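Local structure of A-adding tRNA nucleotidyltransferase (Aquifex aeolicus, 4WBY) at residues W272-Y284 and A296-F309. The protein adds the terminal adenosine to tRNAs ending in CC, using ATP and magnesium, and so completes their 3' CCA end. Sequence-based numbering, arbitrary orientation.
With SO4 (sulfate ion), chain E.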
loop_
_atom_site.group_PDB
_atom_site.type_symbol
_atom_site.label_atom_id
_atom_site.label_comp_id
_atom_site.label_asym_id
_atom_site.label_seq_id
_atom_site.Cartn_x
_atom_site.Cartn_y
_atom_site.Cartn_z
ATOM N N TRP A 272 -1.563 1.282 -9.316
ATOM C CA TRP A 272 -2.375 0.509 -10.247
ATOM C C TRP A 272 -1.787 0.502 -11.657
ATOM O O TRP A 272 -1.975 -0.459 -12.399
ATOM C CB TRP A 272 -3.805 1.053 -10.297
ATOM C CG TRP A 272 -4.571 0.833 -9.038
ATOM C CD1 TRP A 272 -4.851 1.758 -8.080
ATOM C CD2 TRP A 272 -5.149 -0.402 -8.590
ATOM N NE1 TRP A 272 -5.578 1.185 -7.069
ATOM C CE2 TRP A 272 -5.775 -0.142 -7.356
ATOM C CE3 TRP A 272 -5.207 -1.697 -9.118
ATOM C CZ2 TRP A 272 -6.444 -1.131 -6.631
ATOM C CZ3 TRP A 272 -5.874 -2.681 -8.402
ATOM C CH2 TRP A 272 -6.490 -2.391 -7.171
ATOM N N LEU A 273 -1.070 1.562 -12.024
ATOM C CA LEU A 273 -0.425 1.609 -13.337
ATOM C C LEU A 273 0.664 0.550 -13.478
ATOM O O LEU A 273 0.818 -0.047 -14.540
ATOM C CB LEU A 273 0.177 2.987 -13.600
ATOM C CG LEU A 273 -0.783 4.171 -13.643
ATOM C CD1 LEU A 273 -0.023 5.444 -13.997
ATOM C CD2 LEU A 273 -1.889 3.916 -14.639
ATOM N N TYR A 274 1.432 0.333 -12.417
ATOM C CA TYR A 274 2.416 -0.736 -12.423
ATOM C C TYR A 274 1.725 -2.070 -12.617
ATOM O O TYR A 274 2.193 -2.915 -13.372
ATOM C CB TYR A 274 3.217 -0.764 -11.124
ATOM C CG TYR A 274 4.176 0.387 -10.945
ATOM C CD1 TYR A 274 5.459 0.338 -11.479
ATOM C CD2 TYR A 274 3.805 1.516 -10.228
ATOM C CE1 TYR A 274 6.340 1.386 -11.305
ATOM C CE2 TYR A 274 4.678 2.565 -10.050
ATOM C CZ TYR A 274 5.943 2.497 -10.588
ATOM O OH TYR A 274 6.811 3.542 -10.405
ATOM N N LEU A 275 0.608 -2.254 -11.918
ATOM C CA LEU A 275 -0.148 -3.492 -12.025
ATOM C C LEU A 275 -0.649 -3.717 -13.457
ATOM O O LEU A 275 -0.575 -4.827 -13.979
ATOM C CB LEU A 275 -1.316 -3.483 -11.046
ATOM C CG LEU A 275 -1.972 -4.844 -10.854
ATOM C CD1 LEU A 275 -1.050 -5.762 -10.060
ATOM C CD2 LEU A 275 -3.308 -4.668 -10.156
ATOM N N LEU A 276 -1.162 -2.662 -14.080
ATOM C CA LEU A 276 -1.625 -2.767 -15.463
ATOM C C LEU A 276 -0.509 -3.185 -16.411
ATOM O O LEU A 276 -0.722 -4.014 -17.291
ATOM C CB LEU A 276 -2.219 -1.443 -15.948
ATOM C CG LEU A 276 -3.523 -1.028 -15.266
ATOM C CD1 LEU A 276 -4.050 0.268 -15.863
ATOM C CD2 LEU A 276 -4.573 -2.126 -15.382
ATOM N N ILE A 277 0.679 -2.608 -16.242
ATOM C CA ILE A 277 1.828 -3.019 -17.049
ATOM C C ILE A 277 2.191 -4.484 -16.765
ATOM O O ILE A 277 2.449 -5.256 -17.695
ATOM C CB ILE A 277 3.055 -2.110 -16.799
ATOM C CG1 ILE A 277 2.789 -0.684 -17.302
ATOM C CG2 ILE A 277 4.304 -2.680 -17.457
ATOM C CD1 ILE A 277 2.309 -0.613 -18.748
ATOM N N LEU A 278 2.194 -4.868 -15.488
ATOM C CA LEU A 278 2.484 -6.249 -15.092
ATOM C C LEU A 278 1.601 -7.292 -15.765
ATOM O O LEU A 278 2.071 -8.358 -16.146
ATOM C CB LEU A 278 2.326 -6.406 -13.581
ATOM C CG LEU A 278 3.515 -6.329 -12.647
ATOM C CD1 LEU A 278 2.979 -6.553 -11.258
ATOM C CD2 LEU A 278 4.565 -7.365 -13.009
ATOM N N ILE A 279 0.315 -6.982 -15.912
ATOM C CA ILE A 279 -0.634 -7.961 -16.429
ATOM C C ILE A 279 -0.962 -7.713 -17.896
ATOM O O ILE A 279 -1.906 -8.283 -18.435
ATOM C CB ILE A 279 -1.941 -7.973 -15.602
ATOM C CG1 ILE A 279 -2.676 -6.632 -15.725
ATOM C CG2 ILE A 279 -1.637 -8.323 -14.135
ATOM C CD1 ILE A 279 -4.091 -6.643 -15.183
ATOM N N SER A 280 -0.157 -6.878 -18.541
ATOM C CA SER A 280 -0.449 -6.432 -19.898
ATOM C C SER A 280 -0.296 -7.532 -20.946
ATOM O O SER A 280 -0.721 -7.347 -22.076
ATOM C CB SER A 280 0.436 -5.238 -20.260
ATOM O OG SER A 280 1.805 -5.603 -20.309
ATOM N N ASN A 281 0.287 -8.673 -20.591
ATOM C CA ASN A 281 0.393 -9.758 -21.567
ATOM C C ASN A 281 -0.619 -10.877 -21.336
ATOM O O ASN A 281 -0.691 -11.827 -22.114
ATOM C CB ASN A 281 1.809 -10.330 -21.579
ATOM C CG ASN A 281 2.793 -9.411 -22.263
ATOM O OD1 ASN A 281 2.445 -8.715 -23.219
ATOM N ND2 ASN A 281 4.027 -9.397 -21.780
ATOM N N LEU A 282 -1.395 -10.767 -20.263
ATOM C CA LEU A 282 -2.515 -11.674 -20.038
ATOM C C LEU A 282 -3.596 -11.466 -21.091
ATOM O O LEU A 282 -3.755 -10.361 -21.609
ATOM C CB LEU A 282 -3.136 -11.452 -18.659
ATOM C CG LEU A 282 -2.372 -11.763 -17.379
ATOM C CD1 LEU A 282 -3.300 -11.523 -16.204
ATOM C CD2 LEU A 282 -1.857 -13.190 -17.378
ATOM N N ASP A 283 -4.352 -12.523 -21.372
ATOM C CA ASP A 283 -5.572 -12.409 -22.165
ATOM C C ASP A 283 -6.520 -11.454 -21.457
ATOM O O ASP A 283 -6.519 -11.370 -20.228
ATOM C CB ASP A 283 -6.240 -13.769 -22.355
ATOM C CG ASP A 283 -5.406 -14.716 -23.195
ATOM O OD1 ASP A 283 -4.804 -14.258 -24.190
ATOM O OD2 ASP A 283 -5.349 -15.917 -22.860
ATOM N N TYR A 284 -7.325 -10.737 -22.229
ATOM C CA TYR A 284 -8.186 -9.699 -21.673
ATOM C C TYR A 284 -9.125 -10.219 -20.584
ATOM O O TYR A 284 -9.274 -9.586 -19.539
ATOM C CB TYR A 284 -8.994 -9.040 -22.791
ATOM C CG TYR A 284 -10.148 -8.201 -22.300
ATOM C CD1 TYR A 284 -9.930 -7.028 -21.585
ATOM C CD2 TYR A 284 -11.459 -8.583 -22.553
ATOM C CE1 TYR A 284 -10.993 -6.260 -21.140
ATOM C CE2 TYR A 284 -12.523 -7.827 -22.111
ATOM C CZ TYR A 284 -12.288 -6.667 -21.407
ATOM O OH TYR A 284 -13.359 -5.920 -20.973
ATOM N N ALA A 296 -10.429 -3.372 -8.209
ATOM C CA ALA A 296 -9.792 -2.196 -8.788
ATOM C C ALA A 296 -10.803 -1.079 -9.035
ATOM O O ALA A 296 -11.958 -1.341 -9.381
ATOM C CB ALA A 296 -9.078 -2.561 -10.085
ATOM N N PRO A 297 -10.370 0.175 -8.851
ATOM C CA PRO A 297 -11.230 1.318 -9.183
ATOM C C PRO A 297 -11.711 1.281 -10.627
ATOM O O PRO A 297 -11.048 0.698 -11.498
ATOM C CB PRO A 297 -10.313 2.526 -8.966
ATOM C CG PRO A 297 -9.315 2.065 -7.954
ATOM C CD PRO A 297 -9.104 0.594 -8.217
ATOM N N SER A 298 -12.855 1.909 -10.869
ATOM C CA SER A 298 -13.404 2.030 -12.206
ATOM C C SER A 298 -12.376 2.544 -13.204
ATOM O O SER A 298 -12.255 1.999 -14.300
ATOM C CB SER A 298 -14.615 2.954 -12.190
ATOM O OG SER A 298 -14.931 3.364 -13.506
ATOM N N TRP A 299 -11.621 3.578 -12.842
ATOM C CA TRP A 299 -10.692 4.146 -13.815
ATOM C C TRP A 299 -9.626 3.134 -14.209
ATOM O O TRP A 299 -9.188 3.115 -15.350
ATOM C CB TRP A 299 -10.048 5.446 -13.303
ATOM C CG TRP A 299 -9.097 5.337 -12.117
ATOM C CD1 TRP A 299 -9.401 5.582 -10.802
ATOM C CD2 TRP A 299 -7.692 5.037 -12.148
ATOM N NE1 TRP A 299 -8.280 5.434 -10.019
ATOM C CE2 TRP A 299 -7.220 5.094 -10.820
ATOM C CE3 TRP A 299 -6.792 4.707 -13.167
ATOM C CZ2 TRP A 299 -5.886 4.836 -10.488
ATOM C CZ3 TRP A 299 -5.465 4.457 -12.832
ATOM C CH2 TRP A 299 -5.031 4.519 -11.506
ATOM N N VAL A 300 -9.230 2.280 -13.271
ATOM C CA VAL A 300 -8.241 1.248 -13.559
ATOM C C VAL A 300 -8.813 0.199 -14.510
ATOM O O VAL A 300 -8.164 -0.205 -15.484
ATOM C CB VAL A 300 -7.759 0.563 -12.269
ATOM C CG1 VAL A 300 -6.779 -0.561 -12.590
ATOM C CG2 VAL A 300 -7.132 1.588 -11.324
ATOM N N ARG A 301 -10.033 -0.241 -14.229
ATOM C CA ARG A 301 -10.667 -1.258 -15.049
ATOM C C ARG A 301 -10.958 -0.726 -16.448
ATOM O O ARG A 301 -10.785 -1.448 -17.435
ATOM C CB ARG A 301 -11.938 -1.764 -14.368
ATOM C CG ARG A 301 -11.618 -2.477 -13.053
ATOM C CD ARG A 301 -12.841 -3.037 -12.359
ATOM N NE ARG A 301 -13.614 -2.001 -11.691
ATOM C CZ ARG A 301 -14.817 -1.610 -12.096
ATOM N NH1 ARG A 301 -15.366 -2.172 -13.165
ATOM N NH2 ARG A 301 -15.460 -0.652 -11.446
ATOM N N GLU A 302 -11.354 0.543 -16.540
ATOM C CA GLU A 302 -11.601 1.155 -17.838
ATOM C C GLU A 302 -10.285 1.374 -18.587
ATOM O O GLU A 302 -10.212 1.164 -19.799
ATOM C CB GLU A 302 -12.356 2.476 -17.679
ATOM C CG GLU A 302 -13.761 2.340 -17.078
ATOM C CD GLU A 302 -14.781 1.693 -18.005
ATOM O OE1 GLU A 302 -14.483 1.484 -19.203
ATOM O OE2 GLU A 302 -15.899 1.402 -17.528
ATOM N N THR A 303 -9.236 1.781 -17.877
ATOM C CA THR A 303 -7.946 1.957 -18.539
ATOM C C THR A 303 -7.408 0.620 -19.040
ATOM O O THR A 303 -6.827 0.559 -20.125
ATOM C CB THR A 303 -6.931 2.648 -17.610
ATOM O OG1 THR A 303 -7.303 4.026 -17.494
ATOM C CG2 THR A 303 -5.513 2.581 -18.177
ATOM N N TYR A 304 -7.610 -0.457 -18.282
ATOM C CA TYR A 304 -7.196 -1.771 -18.769
ATOM C C TYR A 304 -7.938 -2.187 -20.046
ATOM O O TYR A 304 -7.314 -2.652 -21.004
ATOM C CB TYR A 304 -7.386 -2.835 -17.687
ATOM C CG TYR A 304 -6.981 -4.213 -18.159
ATOM C CD1 TYR A 304 -5.641 -4.551 -18.314
ATOM C CD2 TYR A 304 -7.939 -5.162 -18.483
ATOM C CE1 TYR A 304 -5.273 -5.809 -18.777
ATOM C CE2 TYR A 304 -7.585 -6.409 -18.939
ATOM C CZ TYR A 304 -6.256 -6.732 -19.080
ATOM O OH TYR A 304 -5.927 -7.986 -19.550
ATOM N N LYS A 305 -9.256 -2.011 -20.075
ATOM C CA LYS A 305 -10.028 -2.351 -21.264
ATOM C C LYS A 305 -9.532 -1.524 -22.443
ATOM O O LYS A 305 -9.366 -2.038 -23.561
ATOM C CB LYS A 305 -11.522 -2.121 -21.020
ATOM C CG LYS A 305 -12.432 -2.520 -22.193
ATOM C CD LYS A 305 -13.884 -2.270 -21.821
ATOM C CE LYS A 305 -14.846 -2.791 -22.867
ATOM N NZ LYS A 305 -16.251 -2.552 -22.437
ATOM N N PHE A 306 -9.264 -0.247 -22.189
ATOM C CA PHE A 306 -8.766 0.659 -23.215
ATOM C C PHE A 306 -7.395 0.212 -23.718
ATOM O O PHE A 306 -7.139 0.203 -24.924
ATOM C CB PHE A 306 -8.696 2.095 -22.677
ATOM C CG PHE A 306 -8.489 3.128 -23.749
ATOM C CD1 PHE A 306 -7.214 3.459 -24.186
ATOM C CD2 PHE A 306 -9.577 3.750 -24.336
ATOM C CE1 PHE A 306 -7.030 4.402 -25.193
ATOM C CE2 PHE A 306 -9.407 4.707 -25.334
ATOM C CZ PHE A 306 -8.129 5.033 -25.768
ATOM N N MET A 307 -6.526 -0.155 -22.785
ATOM C CA MET A 307 -5.195 -0.659 -23.091
ATOM C C MET A 307 -5.296 -1.843 -24.050
ATOM O O MET A 307 -4.549 -1.924 -25.029
ATOM C CB MET A 307 -4.455 -1.053 -21.787
ATOM C CG MET A 307 -2.959 -1.286 -21.967
ATOM S SD MET A 307 -2.070 -1.675 -20.448
ATOM C CE MET A 307 -2.650 -3.339 -20.137
ATOM N N LYS A 308 -6.228 -2.754 -23.788
ATOM C CA LYS A 308 -6.307 -3.973 -24.590
ATOM C C LYS A 308 -6.959 -3.744 -25.960
ATOM O O LYS A 308 -6.458 -4.242 -26.971
ATOM C CB LYS A 308 -7.054 -5.071 -23.830
ATOM C CG LYS A 308 -6.416 -5.450 -22.499
ATOM C CD LYS A 308 -4.968 -5.869 -22.647
ATOM C CE LYS A 308 -4.867 -7.235 -23.300
ATOM N NZ LYS A 308 -3.473 -7.746 -23.284
ATOM N N PHE A 309 -8.059 -2.994 -26.001
ATOM C CA PHE A 309 -8.849 -2.845 -27.227
ATOM C C PHE A 309 -8.503 -1.646 -28.095
ATOM O O PHE A 309 -8.525 -1.736 -29.335
ATOM C CB PHE A 309 -10.331 -2.756 -26.868
ATOM C CG PHE A 309 -10.952 -4.071 -26.541
ATOM C CD1 PHE A 309 -10.883 -4.585 -25.255
ATOM C CD2 PHE A 309 -11.616 -4.796 -27.520
ATOM C CE1 PHE A 309 -11.459 -5.804 -24.949
ATOM C CE2 PHE A 309 -12.183 -6.016 -27.229
ATOM C CZ PHE A 309 -12.112 -6.521 -25.939
HETATM S S SO4 E . -18.771 -0.364 -13.285
HETATM O O1 SO4 E . -18.198 -1.691 -13.489
HETATM O O2 SO4 E . -17.835 0.503 -12.571
HETATM O O3 SO4 E . -19.122 0.227 -14.578
HETATM O O4 SO4 E . -20.012 -0.472 -12.514
HETATM O O HOH W 1 -3.547 -8.157 -20.488
#
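One face of the W272 indole carries P297 CD, over the six-membered ring and 3.5 Å from W272 CE2, and V300 CG2, over the five-membered ring and 3.5 Å from W272 CG. The same methyl sits over the centre of the W299 ring, between the two indoles, and L273 CD2 meets that ring's edge. W299 CH2 comes 3.9 Å from W272 CB, the rings oblique. F309 meets the Y284 ring edge-to-face, CE1 over its centre, planes at 88°. Y284 is a knob among Y304, K305, K308 and F309. Its CG, anti to the backbone N (chi1 166°), sets the ring rim to rim with Y304. L276 puts CD1 on T303 CG2 (3.6 Å) and CD2 on Y304 CB. K308 folds back so that NZ donates to S280 O (3.0 Å) from above its carbonyl plane and to L282 O (3.1 Å) almost in line with C=O. A water also joins K308 NZ, Y304 OH, I279 O and L282 O. An alanine in place of W272 would probably leave P297 and V300 without their aromatic partner. Helices 272-278 and 298-309 cross at -31°, joined through helix 284-293, which starts at Y284: neighbours in the helical C-terminal part, away from the ATP site.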